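Local coordinates for protein cellobiose 2-epimerase (Ruminococcus albus, PDB 3VW5) that catalyses the reversible epimerisation of cellobiose to 4-O-beta-D-glucopyranosyl-D-mannose, and is built as an (alpha/alpha)6 barrel, at residues Arg22-Gly27 against Ala73-Glu78; Glu191-Asp196 against Lys200-Leu205; Trp349-Thr354 against Pro368-Tyr373. The protein carries 2 engineered substitutions. One frame throughout, in Å; residues are numbered along the deposited sequence.

Interaction 1 of 3, residues Arg22-Gly27 against Ala73-Glu78; sequences RDDENG and AKHAYE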
loop_
_atom_site.group_PDB
_atom_site.type_symbol
_atom_site.label_atom_id
_atom_site.label_comp_id
_atom_site.label_asym_id
_atom_site.label_seq_id
_atom_site.Cartn_x
_atom_site.Cartn_y
_atom_site.Cartn_z
ATOM N N ARG A 22 4.691 -14.177 13.961
ATOM C CA ARG A 22 6.136 -14.322 13.840
ATOM C C ARG A 22 6.538 -15.800 13.757
ATOM O O ARG A 22 6.109 -16.622 14.567
ATOM C CB ARG A 22 6.835 -13.644 15.016
ATOM C CG ARG A 22 8.323 -13.457 14.827
ATOM C CD ARG A 22 9.000 -12.814 16.048
ATOM N NE ARG A 22 10.425 -13.160 16.094
ATOM C CZ ARG A 22 11.406 -12.297 16.350
ATOM N NH1 ARG A 22 11.134 -11.016 16.606
ATOM N NH2 ARG A 22 12.665 -12.725 16.354
ATOM N N ASP A 23 7.348 -16.131 12.758
ATOM C CA ASP A 23 7.877 -17.481 12.589
ATOM C C ASP A 23 9.358 -17.522 12.985
ATOM O O ASP A 23 10.239 -17.178 12.183
ATOM C CB ASP A 23 7.703 -17.940 11.141
ATOM C CG ASP A 23 8.063 -19.396 10.944
ATOM O OD1 ASP A 23 7.662 -20.003 9.911
ATOM O OD2 ASP A 23 8.745 -19.938 11.840
ATOM N N ASP A 24 9.629 -17.928 14.222
ATOM C CA ASP A 24 11.007 -18.050 14.690
ATOM C C ASP A 24 11.614 -19.392 14.295
ATOM O O ASP A 24 12.813 -19.597 14.421
ATOM C CB ASP A 24 11.095 -17.861 16.204
ATOM C CG ASP A 24 10.699 -16.467 16.645
ATOM O OD1 ASP A 24 11.313 -15.487 16.161
ATOM O OD2 ASP A 24 9.768 -16.354 17.478
ATOM N N GLU A 25 10.789 -20.300 13.799
ATOM C CA GLU A 25 11.269 -21.613 13.365
ATOM C C GLU A 25 11.852 -21.606 11.941
ATOM O O GLU A 25 12.963 -22.088 11.700
ATOM C CB GLU A 25 10.132 -22.635 13.468
ATOM C CG GLU A 25 9.253 -22.436 14.727
ATOM C CD GLU A 25 7.854 -21.878 14.412
ATOM O OE1 GLU A 25 7.079 -22.583 13.706
ATOM O OE2 GLU A 25 7.535 -20.733 14.861
ATOM N N ASN A 26 11.105 -21.055 10.994
ATOM C CA ASN A 26 11.604 -20.978 9.631
ATOM C C ASN A 26 11.892 -19.551 9.142
ATOM O O ASN A 26 12.210 -19.349 7.969
ATOM C CB ASN A 26 10.683 -21.724 8.669
ATOM C CG ASN A 26 10.810 -23.241 8.799
ATOM O OD1 ASN A 26 11.854 -23.819 8.473
ATOM N ND2 ASN A 26 9.742 -23.891 9.256
ATOM N N GLY A 27 11.799 -18.572 10.039
ATOM C CA GLY A 27 12.125 -17.197 9.692
ATOM C C GLY A 27 10.952 -16.431 9.115
ATOM O O GLY A 27 10.034 -17.008 8.545
ATOM N N ALA A 73 10.265 -5.919 13.433
ATOM C CA ALA A 73 10.771 -5.314 12.213
ATOM C C ALA A 73 12.053 -6.030 11.802
ATOM O O ALA A 73 12.157 -6.557 10.685
ATOM C CB ALA A 73 11.008 -3.825 12.384
ATOM N N LYS A 74 13.022 -6.086 12.709
ATOM C CA LYS A 74 14.295 -6.705 12.368
ATOM C C LYS A 74 14.152 -8.157 11.924
ATOM O O LYS A 74 14.880 -8.607 11.049
ATOM C CB LYS A 74 15.316 -6.579 13.509
ATOM C CG LYS A 74 16.637 -7.289 13.222
ATOM C CD LYS A 74 17.634 -7.117 14.351
ATOM C CE LYS A 74 18.647 -8.262 14.366
ATOM N NZ LYS A 74 18.971 -8.687 15.769
ATOM N N HIS A 75 13.204 -8.881 12.509
ATOM C CA HIS A 75 12.974 -10.287 12.152
ATOM C C HIS A 75 12.553 -10.420 10.703
ATOM O O HIS A 75 13.042 -11.293 9.989
ATOM C CB HIS A 75 11.907 -10.927 13.057
ATOM C CG HIS A 75 11.684 -12.388 12.795
ATOM N ND1 HIS A 75 12.608 -13.354 13.127
ATOM C CD2 HIS A 75 10.645 -13.042 12.223
ATOM C CE1 HIS A 75 12.147 -14.542 12.773
ATOM N NE2 HIS A 75 10.957 -14.382 12.228
ATOM N N ALA A 76 11.631 -9.554 10.287
ATOM C CA ALA A 76 11.158 -9.510 8.908
ATOM C C ALA A 76 12.254 -9.032 7.943
ATOM O O ALA A 76 12.479 -9.629 6.878
ATOM C CB ALA A 76 9.915 -8.618 8.800
ATOM N N TYR A 77 12.926 -7.947 8.317
ATOM C CA TYR A 77 14.084 -7.477 7.563
ATOM C C TYR A 77 15.069 -8.603 7.230
ATOM O O TYR A 77 15.494 -8.753 6.073
ATOM C CB TYR A 77 14.799 -6.367 8.322
ATOM C CG TYR A 77 16.166 -6.023 7.791
ATOM C CD1 TYR A 77 16.311 -5.285 6.629
ATOM C CD2 TYR A 77 17.325 -6.406 8.478
ATOM C CE1 TYR A 77 17.575 -4.944 6.145
ATOM C CE2 TYR A 77 18.584 -6.080 8.004
ATOM C CZ TYR A 77 18.703 -5.345 6.835
ATOM O OH TYR A 77 19.945 -5.004 6.350
ATOM N N GLU A 78 15.438 -9.392 8.232
ATOM C CA GLU A 78 16.411 -10.449 7.993
ATOM C C GLU A 78 15.888 -11.412 6.942
ATOM O O GLU A 78 16.619 -11.848 6.052
ATOM C CB GLU A 78 16.764 -11.184 9.287
ATOM C CG GLU A 78 17.728 -10.411 10.185
ATOM C CD GLU A 78 19.183 -10.525 9.736
ATOM O OE1 GLU A 78 19.826 -9.459 9.565
ATOM O OE2 GLU A 78 19.695 -11.671 9.566
#

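Interaction 2 of 3, residues Glu191-Asp196 against Lys200-Leu205; sequences ELYKAD and KVADRL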
loop_
_atom_site.group_PDB
_atom_site.type_symbol
_atom_site.label_atom_id
_atom_site.label_comp_id
_atom_site.label_asym_id
_atom_site.label_seq_id
_atom_site.Cartn_x
_atom_site.Cartn_y
_atom_site.Cartn_z
ATOM N N GLU A 191 9.723 7.739 0.330
ATOM C CA GLU A 191 10.288 7.294 1.599
ATOM C C GLU A 191 11.812 7.251 1.534
ATOM O O GLU A 191 12.472 7.560 2.510
ATOM C CB GLU A 191 9.704 5.925 2.019
ATOM C CG GLU A 191 10.051 5.452 3.433
ATOM C CD GLU A 191 9.366 6.272 4.532
ATOM O OE1 GLU A 191 9.552 5.948 5.737
ATOM O OE2 GLU A 191 8.635 7.239 4.202
ATOM N N LEU A 192 12.357 6.860 0.387
ATOM C CA LEU A 192 13.801 6.835 0.173
ATOM C C LEU A 192 14.350 8.248 0.231
ATOM O O LEU A 192 15.458 8.463 0.684
ATOM C CB LEU A 192 14.146 6.246 -1.196
ATOM C CG LEU A 192 15.315 5.257 -1.268
ATOM C CD1 LEU A 192 15.928 5.249 -2.672
ATOM C CD2 LEU A 192 16.361 5.536 -0.204
ATOM N N TYR A 193 13.574 9.214 -0.244
ATOM C CA TYR A 193 14.049 10.590 -0.250
ATOM C C TYR A 193 13.963 11.161 1.161
ATOM O O TYR A 193 14.872 11.840 1.623
ATOM C CB TYR A 193 13.258 11.442 -1.245
ATOM C CG TYR A 193 13.737 12.863 -1.338
ATOM C CD1 TYR A 193 14.788 13.213 -2.187
ATOM C CD2 TYR A 193 13.156 13.854 -0.570
ATOM C CE1 TYR A 193 15.237 14.507 -2.269
ATOM C CE2 TYR A 193 13.594 15.160 -0.641
ATOM C CZ TYR A 193 14.638 15.485 -1.497
ATOM O OH TYR A 193 15.078 16.796 -1.564
ATOM N N LYS A 194 12.863 10.869 1.843
ATOM C CA LYS A 194 12.704 11.230 3.245
ATOM C C LYS A 194 13.896 10.716 4.043
ATOM O O LYS A 194 14.437 11.417 4.895
ATOM C CB LYS A 194 11.397 10.638 3.791
ATOM C CG LYS A 194 11.183 10.805 5.287
ATOM C CD LYS A 194 9.766 11.268 5.570
ATOM C CE LYS A 194 9.750 12.538 6.428
ATOM N NZ LYS A 194 8.371 13.125 6.541
ATOM N N ALA A 195 14.315 9.493 3.742
ATOM C CA ALA A 195 15.381 8.846 4.491
ATOM C C ALA A 195 16.766 9.479 4.314
ATOM O O ALA A 195 17.568 9.484 5.259
ATOM C CB ALA A 195 15.443 7.359 4.162
ATOM N N ASP A 196 17.057 9.998 3.116
ATOM C CA ASP A 196 18.449 10.274 2.750
ATOM C C ASP A 196 18.680 11.402 1.730
ATOM O O ASP A 196 19.826 11.675 1.345
ATOM C CB ASP A 196 19.098 8.976 2.265
ATOM C CG ASP A 196 20.591 9.071 2.184
ATOM O OD1 ASP A 196 21.242 9.015 3.249
ATOM O OD2 ASP A 196 21.118 9.191 1.057
ATOM N N LYS A 200 18.957 12.243 -7.115
ATOM C CA LYS A 200 18.677 11.350 -8.237
ATOM C C LYS A 200 17.321 10.683 -8.015
ATOM O O LYS A 200 16.543 10.515 -8.954
ATOM C CB LYS A 200 19.772 10.288 -8.382
ATOM C CG LYS A 200 20.565 10.342 -9.686
ATOM C CD LYS A 200 21.846 11.133 -9.527
ATOM C CE LYS A 200 22.959 10.594 -10.426
ATOM N NZ LYS A 200 24.259 10.420 -9.673
ATOM N N VAL A 201 17.045 10.304 -6.767
ATOM C CA VAL A 201 15.757 9.723 -6.391
ATOM C C VAL A 201 14.608 10.739 -6.571
ATOM O O VAL A 201 13.565 10.417 -7.136
ATOM C CB VAL A 201 15.794 9.134 -4.938
ATOM C CG1 VAL A 201 14.437 8.552 -4.523
ATOM C CG2 VAL A 201 16.857 8.072 -4.836
ATOM N N ALA A 202 14.800 11.971 -6.118
ATOM C CA ALA A 202 13.774 12.989 -6.336
ATOM C C ALA A 202 13.483 13.226 -7.818
ATOM O O ALA A 202 12.340 13.465 -8.197
ATOM C CB ALA A 202 14.120 14.287 -5.636
ATOM N N ASP A 203 14.495 13.149 -8.669
ATOM C CA ASP A 203 14.243 13.290 -10.101
ATOM C C ASP A 203 13.239 12.263 -10.607
ATOM O O ASP A 203 12.253 12.629 -11.243
ATOM C CB ASP A 203 15.535 13.231 -10.919
ATOM C CG ASP A 203 16.303 14.537 -10.875
ATOM O OD1 ASP A 203 15.649 15.595 -10.681
ATOM O OD2 ASP A 203 17.556 14.497 -11.017
ATOM N N ARG A 204 13.477 10.989 -10.311
ATOM C CA ARG A 204 12.568 9.946 -10.755
ATOM C C ARG A 204 11.172 10.153 -10.145
ATOM O O ARG A 204 10.155 10.060 -10.856
ATOM C CB ARG A 204 13.123 8.568 -10.409
ATOM C CG ARG A 204 14.564 8.360 -10.846
ATOM C CD ARG A 204 14.746 8.711 -12.298
ATOM N NE ARG A 204 13.873 7.929 -13.165
ATOM C CZ ARG A 204 13.107 8.451 -14.119
ATOM N NH1 ARG A 204 13.106 9.761 -14.330
ATOM N NH2 ARG A 204 12.339 7.659 -14.859
ATOM N N LEU A 205 11.136 10.455 -8.844
ATOM C CA LEU A 205 9.902 10.791 -8.141
ATOM C C LEU A 205 9.101 11.851 -8.886
ATOM O O LEU A 205 7.881 11.716 -9.033
ATOM C CB LEU A 205 10.197 11.323 -6.732
ATOM C CG LEU A 205 9.307 10.943 -5.529
ATOM C CD1 LEU A 205 9.276 12.069 -4.527
ATOM C CD2 LEU A 205 7.868 10.534 -5.882
#

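Interaction 3 of 3, residues Trp349-Thr354 against Pro368-Tyr373; sequences WYSEVT and PWKCPY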
loop_
_atom_site.group_PDB
_atom_site.type_symbol
_atom_site.label_atom_id
_atom_site.label_comp_id
_atom_site.label_asym_id
_atom_site.label_seq_id
_atom_site.Cartn_x
_atom_site.Cartn_y
_atom_site.Cartn_z
ATOM N N TRP A 349 -9.059 -7.933 10.966
ATOM C CA TRP A 349 -10.057 -7.280 10.125
ATOM C C TRP A 349 -10.511 -8.274 9.066
ATOM O O TRP A 349 -9.692 -8.994 8.504
ATOM C CB TRP A 349 -9.496 -6.028 9.427
ATOM C CG TRP A 349 -9.219 -4.846 10.319
ATOM C CD1 TRP A 349 -8.922 -4.871 11.665
ATOM C CD2 TRP A 349 -9.218 -3.461 9.934
ATOM N NE1 TRP A 349 -8.741 -3.591 12.131
ATOM C CE2 TRP A 349 -8.913 -2.705 11.095
ATOM C CE3 TRP A 349 -9.433 -2.787 8.725
ATOM C CZ2 TRP A 349 -8.819 -1.303 11.078
ATOM C CZ3 TRP A 349 -9.346 -1.393 8.713
ATOM C CH2 TRP A 349 -9.043 -0.669 9.883
ATOM N N TYR A 350 -11.810 -8.322 8.796
ATOM C CA TYR A 350 -12.286 -9.061 7.643
ATOM C C TYR A 350 -11.774 -8.420 6.358
ATOM O O TYR A 350 -11.734 -7.192 6.234
ATOM C CB TYR A 350 -13.809 -9.079 7.604
ATOM C CG TYR A 350 -14.454 -9.912 8.668
ATOM C CD1 TYR A 350 -14.535 -11.298 8.541
ATOM C CD2 TYR A 350 -15.014 -9.317 9.787
ATOM C CE1 TYR A 350 -15.154 -12.066 9.511
ATOM C CE2 TYR A 350 -15.627 -10.071 10.765
ATOM C CZ TYR A 350 -15.701 -11.442 10.618
ATOM O OH TYR A 350 -16.323 -12.190 11.578
ATOM N N SER A 351 -11.400 -9.264 5.406
ATOM C CA SER A 351 -10.994 -8.833 4.069
ATOM C C SER A 351 -12.087 -8.056 3.303
ATOM O O SER A 351 -11.859 -6.930 2.845
ATOM C CB SER A 351 -10.573 -10.057 3.261
ATOM O OG SER A 351 -9.905 -9.684 2.080
ATOM N N GLU A 352 -13.269 -8.666 3.169
ATOM C CA GLU A 352 -14.353 -8.108 2.354
ATOM C C GLU A 352 -15.742 -8.284 2.988
ATOM O O GLU A 352 -16.153 -9.391 3.348
ATOM C CB GLU A 352 -14.338 -8.718 0.939
ATOM C CG GLU A 352 -13.183 -8.228 0.061
ATOM C CD GLU A 352 -13.103 -8.913 -1.305
ATOM O OE1 GLU A 352 -13.951 -9.779 -1.618
ATOM O OE2 GLU A 352 -12.178 -8.588 -2.089
ATOM N N VAL A 353 -16.474 -7.184 3.114
ATOM C CA VAL A 353 -17.839 -7.265 3.608
ATOM C C VAL A 353 -18.809 -6.613 2.632
ATOM O O VAL A 353 -18.567 -5.488 2.188
ATOM C CB VAL A 353 -18.001 -6.601 4.981
ATOM C CG1 VAL A 353 -19.433 -6.772 5.462
ATOM C CG2 VAL A 353 -17.040 -7.206 5.972
ATOM N N THR A 354 -19.900 -7.320 2.315
ATOM C CA THR A 354 -20.942 -6.834 1.391
ATOM C C THR A 354 -21.636 -5.571 1.887
ATOM O O THR A 354 -21.578 -5.224 3.071
ATOM C CB THR A 354 -22.062 -7.890 1.139
ATOM O OG1 THR A 354 -22.840 -8.071 2.327
ATOM C CG2 THR A 354 -21.505 -9.230 0.671
ATOM N N PRO A 368 -0.897 -13.533 0.783
ATOM C CA PRO A 368 0.016 -12.734 -0.043
ATOM C C PRO A 368 -0.495 -11.319 -0.287
ATOM O O PRO A 368 0.311 -10.408 -0.413
ATOM C CB PRO A 368 0.077 -13.525 -1.359
ATOM C CG PRO A 368 -0.275 -14.904 -0.975
ATOM C CD PRO A 368 -1.334 -14.751 0.082
ATOM N N TRP A 369 -1.806 -11.131 -0.313
ATOM C CA TRP A 369 -2.369 -9.810 -0.583
ATOM C C TRP A 369 -3.035 -9.096 0.607
ATOM O O TRP A 369 -3.512 -7.972 0.464
ATOM C CB TRP A 369 -3.307 -9.861 -1.783
ATOM C CG TRP A 369 -2.585 -9.903 -3.078
ATOM C CD1 TRP A 369 -2.436 -10.986 -3.895
ATOM C CD2 TRP A 369 -1.896 -8.812 -3.721
ATOM N NE1 TRP A 369 -1.713 -10.638 -5.017
ATOM C CE2 TRP A 369 -1.368 -9.314 -4.933
ATOM C CE3 TRP A 369 -1.683 -7.460 -3.393
ATOM C CZ2 TRP A 369 -0.634 -8.509 -5.822
ATOM C CZ3 TRP A 369 -0.948 -6.661 -4.279
ATOM C CH2 TRP A 369 -0.435 -7.192 -5.479
ATOM N N LYS A 370 -3.048 -9.726 1.778
ATOM C CA LYS A 370 -3.591 -9.072 2.971
ATOM C C LYS A 370 -2.621 -9.119 4.161
ATOM O O LYS A 370 -2.187 -10.200 4.589
ATOM C CB LYS A 370 -4.956 -9.653 3.338
ATOM C CG LYS A 370 -5.628 -8.932 4.479
ATOM C CD LYS A 370 -7.071 -9.353 4.629
ATOM C CE LYS A 370 -7.749 -8.581 5.751
ATOM N NZ LYS A 370 -7.199 -8.950 7.069
ATOM N N CYS A 371 -2.302 -7.933 4.686
ATOM C CA CYS A 371 -1.206 -7.731 5.645
ATOM C C CYS A 371 -1.558 -6.599 6.623
ATOM O O CYS A 371 -2.679 -6.102 6.596
ATOM C CB CYS A 371 0.093 -7.389 4.894
ATOM S SG CYS A 371 -0.117 -7.163 3.103
ATOM N N PRO A 372 -0.603 -6.188 7.493
ATOM C CA PRO A 372 -0.932 -5.114 8.443
ATOM C C PRO A 372 -0.688 -3.709 7.914
ATOM O O PRO A 372 -0.831 -2.753 8.659
ATOM C CB PRO A 372 0.007 -5.391 9.627
ATOM C CG PRO A 372 1.155 -6.067 9.041
ATOM C CD PRO A 372 0.683 -6.832 7.819
ATOM N N TYR A 373 -0.338 -3.590 6.644
ATOM C CA TYR A 373 0.138 -2.326 6.097
ATOM C C TYR A 373 -0.959 -1.267 5.917
ATOM O O TYR A 373 -0.881 -0.183 6.508
ATOM C CB TYR A 373 0.945 -2.603 4.822
ATOM C CG TYR A 373 0.810 -1.617 3.679
ATOM C CD1 TYR A 373 1.394 -0.355 3.738
ATOM C CD2 TYR A 373 0.153 -1.979 2.502
ATOM C CE1 TYR A 373 1.290 0.526 2.670
ATOM C CE2 TYR A 373 0.045 -1.108 1.436
ATOM C CZ TYR A 373 0.609 0.141 1.520
ATOM O OH TYR A 373 0.503 1.012 0.455
#

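Interaction 1 of 3, residues Arg22-Gly27 against Ala73-Glu78
Arg22 lays its guanidinium flat on the imidazole of His75, centres 3.9 Å apart and planes 22° apart, and this stack is the dense part of the contact. The Arg22 chain runs extended from CG to NE, laying NE over the centre of the ring, while its CG sits 3.5 Å from His75 CD2. His75 reaches out from helix 67-84 with CG anti to its backbone N (chi1 -177°), and the edge of its ring meets the loop that follows helix 2-19: NE2 donates to Asp23 O at 2.9 Å, the oxygen lying in the ring plane although the donor stands above the carbonyl plane. Asp23 OD2 accepts from the backbone N of Asn26, an Asx motif. The looser side belongs to Asp24, exposed, whose OD1 comes obliquely within 3.6 Å of His75 CE1 while forming a salt bridge with Arg22 NE. Arg22 NH1 also bonds to Asn72 OD1, and Asp23 OD1 pairs with Lys45. The bent NE2 bond, with a weak second one to Gly28 O, helps to set the ring's rotation and pin the loop to the helix; the stacked cation would probably disfavour a second proton on ND1, an effect Asp24 would partly offset.

Interaction 2 of 3, residues Glu191-Asp196 against Lys200-Leu205
Leu192 is the first residue of Glu191-Asp196 to touch the neighbouring helix, and it does so chiefly with one methyl branch. Its CD1 lies 3.7 Å from Val201 CG2 and 4.1 Å from Val201 CG1, so the leucine meets both prongs of the valine, the two side chains crossing at about a right angle. Val201 presents that fork because CG1 stands anti to its backbone N (chi1 179°) and CG2 anti to its carbonyl carbon. Both residues are buried, and Leu132 and Tyr136 of helix 129-145 pack on Leu192 while Phe139 of the same helix packs on Val201.

One residue further on, Tyr193 and Val201 have the nearest CA atoms, 6.4 Å apart. With CG anti to the backbone N (chi1 -178°), the Tyr193 ring is carried past the valine to Ala202, whose CB touches the ring carbons CE1 at 3.6 Å and CD1 at 3.7 Å from an oblique direction. The phenol oxygen turns to Glu199 OE1 with a hydrogen bond, tying the tyrosine to the start of helix 199-216, and Leu258 of helix 241-258 packs against both Tyr193 and Ala202.

The segment axes approach to 9.4 Å and run nearly antiparallel, at 154°, as the two arms of a helical hairpin joined by a tight connection; such hairpins are the building unit of an (alpha/alpha)6 barrel. Methyl groups and ring carbons carry nearly all of the contact, so the pairing depends on the fit of shapes and on the exclusion of water, and directional bonding enters through the phenol at its margin.

Interaction 3 of 3, residues Trp349-Thr354 against Pro368-Tyr373
Lys370 sends its chain out straight, CG anti to the backbone N (chi1 -174°), and then bends at its last torsion (chi4 -68°), which turns the ammonium onto the carbonyl of Trp349. NZ donates to Trp349 O at 2.9 Å, the nitrogen tilted 28° from the carbonyl plane. The methylenes behind it run alongside Ser351: CE lies 3.7 Å from Ser351 CA, and CD is 3.8 Å from Ser351 CB. Ser351 OG also rests 3.8 Å from Lys370 CD. The ammonium is gripped further by a salt bridge to Glu348 OE1 and a hydrogen bond to Thr365 O, while Trp303 adds a cation-pi contact. The indole of Trp349 leads away from the lysine, and its NE1 bonds to Glu9 of helix 2-19. An alanine here would be likely to leave Glu348 without this countercharge and the Trp349 carbonyl without this donor, opening a gap beside Ser351. One buried charge thus joins the stretch leading into strand 352-353 to the loop before helix 373-385, and the acid, two carbonyls and an aromatic ring probably together offset the cost of burying it.

In the fold
The three contacts follow one another along the chain without touching, and they share no helix or strand. Interaction 1 is at the surface, its centre about 21 Å from the centre of the chain, and ties a loop to helix 67-84 with stacked and charged groups. Interaction 2 is buried and apolar, and is the only one of the three to pair helix with helix. Interaction 3 lies deepest, its centre about 12 Å from that of the chain, on the other side from interaction 2, yet it is built on a cation, so burial alone does not decide the chemistry. Across its segments interaction 1 stacks a guanidinium on an imidazole, whereas interaction 3 bonds an ammonium to a carbonyl.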